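Local coordinates for protein ferredoxin, 2Fe-2S (Aquifex aeolicus, PDB 1M2D) that carries a [2Fe-2S] cluster on a thioredoxin-like fold and transfers electrons as a ferredoxin, forming a homodimer in solution, at residues A[18-31]-A[50-64]. The protein carries 1 engineered substitution. Residues are numbered along the deposited sequence; the frame is centred on the assembly and turned at random.
Sequences PQGSCAQRGSREVF and ITPTGCMNASMMGPV. Engineered in segment 50-64: Ser59 (natural residue Cys). With FES (Fe2/s2 (inorganic) cluster), chain C.
Over one face of the Arg25 guanidinium lie the carbonyl O of Ser59, offset toward the rim, and the CA of Met60, while the edge is turned to the backbone of Gln19. At that edge NH1 and NH2 both bond to Gln19 O; the Arg25 NH1 bond (2.8 Å) lies on a carbonyl lone pair, whereas NH2 comes from above the carbonyl plane. The plate is thus fixed in its rotation, and Arg25 NH1 lies 3.2 Å from Ser59 O over the face, at an angle too poor for a hydrogen bond. Farther along, Phe31 offers one ring face to Pro52, whose CB makes a CH-pi contact 4.0 Å from the centroid, and Phe31 CE1 touches Ile50 CG2. With CG anti to the backbone N (chi1 174°), this ring reaches from helix 27-40 across to strand 48-53.

Along the contact between the Arg25 and Phe31 ends, Pro63 wedges its ring against Arg25 and Ser27: Pro63 CG is 3.4 Å from Arg25 O, and its CB packs on Ser27 CB, whose hydroxyl is bonded to Cys9 O. A cis peptide bond precedes Pro63, just ahead of antiparallel strand 65-68, as in the hallmark cis-proline of the thioredoxin fold; here it sits beside cluster-binding Cys22. Val64 N then donates a fairly straight bond to Cys22 SG (3.5 Å, 158°).

Here the two segments share a cofactor. Cys22 SG binds one iron together with Cys9; Cys55 SG and the OG of Ser59, an engineered replacement of cysteine, bind the second iron, FE2, with Ser59 OG 1.9 Å from it. A water joins Ser59 OG to Gly20 O. The N-H bonded to Cys22 SG would be expected to draw off some of the thiolate's negative charge and so favour the reduced, more negative cluster.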
loop_
_atom_site.group_PDB
_atom_site.type_symbol
_atom_site.label_atom_id
_atom_site.label_comp_id
_atom_site.label_asym_id
_atom_site.label_seq_id
_atom_site.Cartn_x
_atom_site.Cartn_y
_atom_site.Cartn_z
ATOM N N PRO A 18 14.869 11.501 -13.133
ATOM C CA PRO A 18 14.065 12.393 -13.993
ATOM C C PRO A 18 12.675 12.717 -13.476
ATOM O O PRO A 18 12.219 13.873 -13.546
ATOM C CB PRO A 18 14.058 11.636 -15.324
ATOM C CG PRO A 18 15.353 10.862 -15.366
ATOM C CD PRO A 18 15.519 10.456 -13.945
ATOM N N GLN A 19 12.009 11.666 -12.981
ATOM C CA GLN A 19 10.627 11.730 -12.541
ATOM C C GLN A 19 10.484 12.295 -11.130
ATOM O O GLN A 19 9.335 12.532 -10.692
ATOM C CB GLN A 19 9.946 10.370 -12.557
ATOM C CG GLN A 19 9.737 9.754 -13.897
ATOM C CD GLN A 19 10.928 9.197 -14.590
ATOM O OE1 GLN A 19 10.851 9.025 -15.835
ATOM N NE2 GLN A 19 11.994 8.803 -13.921
ATOM N N GLY A 20 11.608 12.580 -10.445
ATOM C CA GLY A 20 11.526 13.102 -9.113
ATOM C C GLY A 20 10.919 12.106 -8.184
ATOM O O GLY A 20 11.047 10.908 -8.440
ATOM N N SER A 21 10.281 12.580 -7.125
ATOM C CA SER A 21 9.726 11.660 -6.137
ATOM C C SER A 21 8.596 12.327 -5.397
ATOM O O SER A 21 8.487 13.569 -5.315
ATOM C CB SER A 21 10.757 11.221 -5.119
ATOM O OG SER A 21 11.093 12.278 -4.241
ATOM N N CYS A 22 7.746 11.498 -4.759
ATOM C CA CYS A 22 6.673 12.069 -3.977
ATOM C C CYS A 22 7.188 12.794 -2.744
ATOM O O CYS A 22 6.646 13.843 -2.366
ATOM C CB CYS A 22 5.665 10.976 -3.633
ATOM S SG CYS A 22 4.724 10.375 -5.042
ATOM N N ALA A 23 8.247 12.283 -2.112
ATOM C CA ALA A 23 8.797 12.975 -0.932
ATOM C C ALA A 23 9.304 14.368 -1.293
ATOM O O ALA A 23 9.078 15.329 -0.559
ATOM C CB ALA A 23 9.897 12.172 -0.304
ATOM N N GLN A 24 9.957 14.511 -2.440
ATOM C CA GLN A 24 10.416 15.817 -2.881
ATOM C C GLN A 24 9.268 16.770 -3.107
ATOM O O GLN A 24 9.473 17.959 -3.023
ATOM C CB GLN A 24 11.219 15.660 -4.161
ATOM C CG GLN A 24 12.465 14.832 -3.975
ATOM C CD GLN A 24 12.976 14.530 -5.399
ATOM O OE1 GLN A 24 12.894 15.461 -6.212
ATOM N NE2 GLN A 24 13.435 13.305 -5.550
ATOM N N ARG A 25 8.078 16.242 -3.419
ATOM C CA ARG A 25 6.882 16.996 -3.734
ATOM C C ARG A 25 5.964 17.171 -2.522
ATOM O O ARG A 25 4.846 17.592 -2.681
ATOM C CB ARG A 25 6.137 16.348 -4.918
ATOM C CG ARG A 25 6.877 16.379 -6.244
ATOM C CD ARG A 25 6.071 15.752 -7.370
ATOM N NE ARG A 25 6.598 15.937 -8.702
ATOM C CZ ARG A 25 7.483 15.154 -9.327
ATOM N NH1 ARG A 25 7.965 14.078 -8.736
ATOM N NH2 ARG A 25 7.892 15.408 -10.550
ATOM N N GLY A 26 6.448 16.854 -1.343
ATOM C CA GLY A 26 5.769 17.132 -0.067
ATOM C C GLY A 26 5.006 15.966 0.499
ATOM O O GLY A 26 4.212 16.170 1.427
ATOM N N SER A 27 5.265 14.704 0.044
ATOM C CA SER A 27 4.358 13.655 0.451
ATOM C C SER A 27 4.573 13.199 1.886
ATOM O O SER A 27 3.651 12.586 2.436
ATOM C CB SER A 27 4.446 12.457 -0.478
ATOM O OG SER A 27 5.677 11.775 -0.269
ATOM N N ARG A 28 5.751 13.419 2.470
ATOM C CA ARG A 28 5.838 12.962 3.886
ATOM C C ARG A 28 4.999 13.868 4.760
ATOM O O ARG A 28 4.494 13.403 5.753
ATOM C CB ARG A 28 7.299 12.864 4.318
ATOM C CG ARG A 28 7.908 11.735 3.449
ATOM C CD ARG A 28 9.327 11.543 3.807
ATOM N NE ARG A 28 9.804 10.448 2.970
ATOM C CZ ARG A 28 11.064 10.108 3.156
ATOM N NH1 ARG A 28 11.823 10.748 4.016
ATOM N NH2 ARG A 28 11.586 9.122 2.428
ATOM N N GLU A 29 4.846 15.150 4.386
ATOM C CA GLU A 29 3.939 16.038 5.108
ATOM C C GLU A 29 2.467 15.656 4.871
ATOM O O GLU A 29 1.619 15.802 5.760
ATOM C CB GLU A 29 4.167 17.493 4.735
ATOM C CG GLU A 29 5.514 17.892 5.306
ATOM C CD GLU A 29 6.651 17.530 4.443
ATOM O OE1 GLU A 29 6.571 17.031 3.313
ATOM O OE2 GLU A 29 7.745 17.788 5.003
ATOM N N VAL A 30 2.142 15.129 3.724
ATOM C CA VAL A 30 0.826 14.549 3.422
ATOM C C VAL A 30 0.535 13.362 4.340
ATOM O O VAL A 30 -0.495 13.250 4.976
ATOM C CB VAL A 30 0.700 14.149 1.968
ATOM C CG1 VAL A 30 -0.601 13.390 1.691
ATOM C CG2 VAL A 30 0.766 15.392 1.106
ATOM N N PHE A 31 1.501 12.435 4.399
ATOM C CA PHE A 31 1.390 11.239 5.223
ATOM C C PHE A 31 1.181 11.676 6.666
ATOM O O PHE A 31 0.315 11.214 7.407
ATOM C CB PHE A 31 2.617 10.335 5.086
ATOM C CG PHE A 31 2.641 9.160 6.018
ATOM C CD1 PHE A 31 1.774 8.093 5.820
ATOM C CD2 PHE A 31 3.503 9.103 7.099
ATOM C CE1 PHE A 31 1.758 7.030 6.684
ATOM C CE2 PHE A 31 3.463 8.036 7.988
ATOM C CZ PHE A 31 2.601 7.031 7.796
ATOM N N ILE A 50 -3.743 4.099 7.493
ATOM C CA ILE A 50 -2.877 4.930 6.706
ATOM C C ILE A 50 -1.532 4.218 6.630
ATOM O O ILE A 50 -0.905 3.969 7.649
ATOM C CB ILE A 50 -2.634 6.372 7.253
ATOM C CG1 ILE A 50 -3.871 7.074 7.757
ATOM C CG2 ILE A 50 -1.948 7.188 6.169
ATOM C CD1 ILE A 50 -4.935 7.232 6.678
ATOM N N THR A 51 -1.076 3.902 5.430
ATOM C CA THR A 51 0.137 3.126 5.202
ATOM C C THR A 51 1.072 3.881 4.292
ATOM O O THR A 51 0.680 4.283 3.202
ATOM C CB THR A 51 -0.186 1.750 4.579
ATOM O OG1 THR A 51 -1.104 1.059 5.435
ATOM C CG2 THR A 51 1.047 0.924 4.353
ATOM N N PRO A 52 2.355 4.051 4.687
ATOM C CA PRO A 52 3.339 4.648 3.793
ATOM C C PRO A 52 3.911 3.619 2.829
ATOM O O PRO A 52 4.099 2.476 3.225
ATOM C CB PRO A 52 4.431 5.144 4.789
ATOM C CG PRO A 52 4.375 4.126 5.899
ATOM C CD PRO A 52 2.940 3.661 5.992
ATOM N N THR A 53 4.207 4.049 1.607
ATOM C CA THR A 53 4.681 3.128 0.595
ATOM C C THR A 53 5.872 3.651 -0.161
ATOM O O THR A 53 6.204 4.845 -0.153
ATOM C CB THR A 53 3.601 2.783 -0.481
ATOM O OG1 THR A 53 3.440 3.869 -1.379
ATOM C CG2 THR A 53 2.253 2.530 0.171
ATOM N N GLY A 54 6.509 2.737 -0.891
ATOM C CA GLY A 54 7.425 3.125 -1.964
ATOM C C GLY A 54 6.656 3.493 -3.218
ATOM O O GLY A 54 5.418 3.467 -3.283
ATOM N N CYS A 55 7.400 3.797 -4.273
ATOM C CA CYS A 55 6.861 4.349 -5.525
ATOM C C CYS A 55 5.772 3.466 -6.047
ATOM O O CYS A 55 5.908 2.237 -6.154
ATOM C CB CYS A 55 7.978 4.440 -6.522
ATOM S SG CYS A 55 7.527 5.167 -8.136
ATOM N N MET A 56 4.657 4.097 -6.450
ATOM C CA MET A 56 3.515 3.455 -7.090
ATOM C C MET A 56 3.398 3.806 -8.567
ATOM O O MET A 56 2.370 3.659 -9.191
ATOM C CB MET A 56 2.209 3.764 -6.327
ATOM C CG MET A 56 2.221 3.014 -4.996
ATOM S SD MET A 56 0.660 3.140 -4.062
ATOM C CE MET A 56 0.796 4.782 -3.391
ATOM N N ASN A 57 4.523 4.252 -9.161
ATOM C CA ASN A 57 4.669 4.326 -10.579
ATOM C C ASN A 57 3.805 5.404 -11.238
ATOM O O ASN A 57 3.391 5.291 -12.398
ATOM C CB ASN A 57 4.432 2.975 -11.287
ATOM C CG ASN A 57 5.235 1.879 -10.623
ATOM O OD1 ASN A 57 4.719 0.818 -10.213
ATOM N ND2 ASN A 57 6.532 2.124 -10.487
ATOM N N ALA A 58 3.558 6.510 -10.504
ATOM C CA ALA A 58 2.882 7.658 -11.068
ATOM C C ALA A 58 3.531 8.952 -10.572
ATOM O O ALA A 58 2.890 9.969 -10.319
ATOM C CB ALA A 58 1.383 7.630 -10.779
ATOM N N SER A 59 4.870 8.908 -10.452
ATOM C CA SER A 59 5.620 9.905 -9.701
ATOM C C SER A 59 5.478 11.322 -10.225
ATOM O O SER A 59 5.414 12.267 -9.433
ATOM C CB SER A 59 7.109 9.560 -9.702
ATOM O OG SER A 59 7.286 8.197 -9.343
ATOM N N MET A 60 5.422 11.480 -11.537
ATOM C CA MET A 60 5.302 12.842 -12.081
ATOM C C MET A 60 3.958 13.506 -11.743
ATOM O O MET A 60 3.821 14.708 -11.924
ATOM C CB MET A 60 5.550 12.857 -13.569
ATOM C CG MET A 60 6.927 12.361 -13.977
ATOM S SD MET A 60 7.922 13.702 -14.168
ATOM C CE MET A 60 7.624 14.731 -15.506
ATOM N N MET A 61 2.988 12.711 -11.274
ATOM C CA MET A 61 1.694 13.230 -10.854
ATOM C C MET A 61 1.561 13.256 -9.323
ATOM O O MET A 61 0.454 13.388 -8.804
ATOM C CB MET A 61 0.559 12.410 -11.537
ATOM C CG MET A 61 0.525 12.713 -13.076
ATOM S SD MET A 61 -0.800 11.831 -13.893
ATOM C CE MET A 61 -0.270 10.187 -13.649
ATOM N N GLY A 62 2.659 13.128 -8.593
ATOM C CA GLY A 62 2.639 13.056 -7.196
ATOM C C GLY A 62 2.496 14.343 -6.439
ATOM O O GLY A 62 2.570 15.438 -7.049
ATOM N N PRO A 63 2.334 14.307 -5.130
ATOM C CA PRO A 63 2.170 13.117 -4.265
ATOM C C PRO A 63 0.978 12.246 -4.615
ATOM O O PRO A 63 -0.123 12.736 -4.830
ATOM C CB PRO A 63 2.001 13.684 -2.897
ATOM C CG PRO A 63 2.805 14.944 -2.947
ATOM C CD PRO A 63 2.436 15.538 -4.293
ATOM N N VAL A 64 1.250 10.958 -4.718
ATOM C CA VAL A 64 0.277 9.906 -5.047
ATOM C C VAL A 64 -0.295 9.313 -3.762
ATOM O O VAL A 64 0.463 8.869 -2.877
ATOM C CB VAL A 64 0.918 8.826 -5.924
ATOM C CG1 VAL A 64 -0.096 7.743 -6.230
ATOM C CG2 VAL A 64 1.450 9.435 -7.227
HETATM FE FE1 FES C . 5.666 8.315 -5.447
HETATM FE FE2 FES C . 6.765 7.312 -7.697
HETATM S S1 FES C . 7.808 8.344 -6.016
HETATM S S2 FES C . 4.585 7.366 -7.131
HETATM O O HOH W 1 10.189 8.303 -8.931
HETATM O O HOH W 2 5.531 16.683 -12.532
#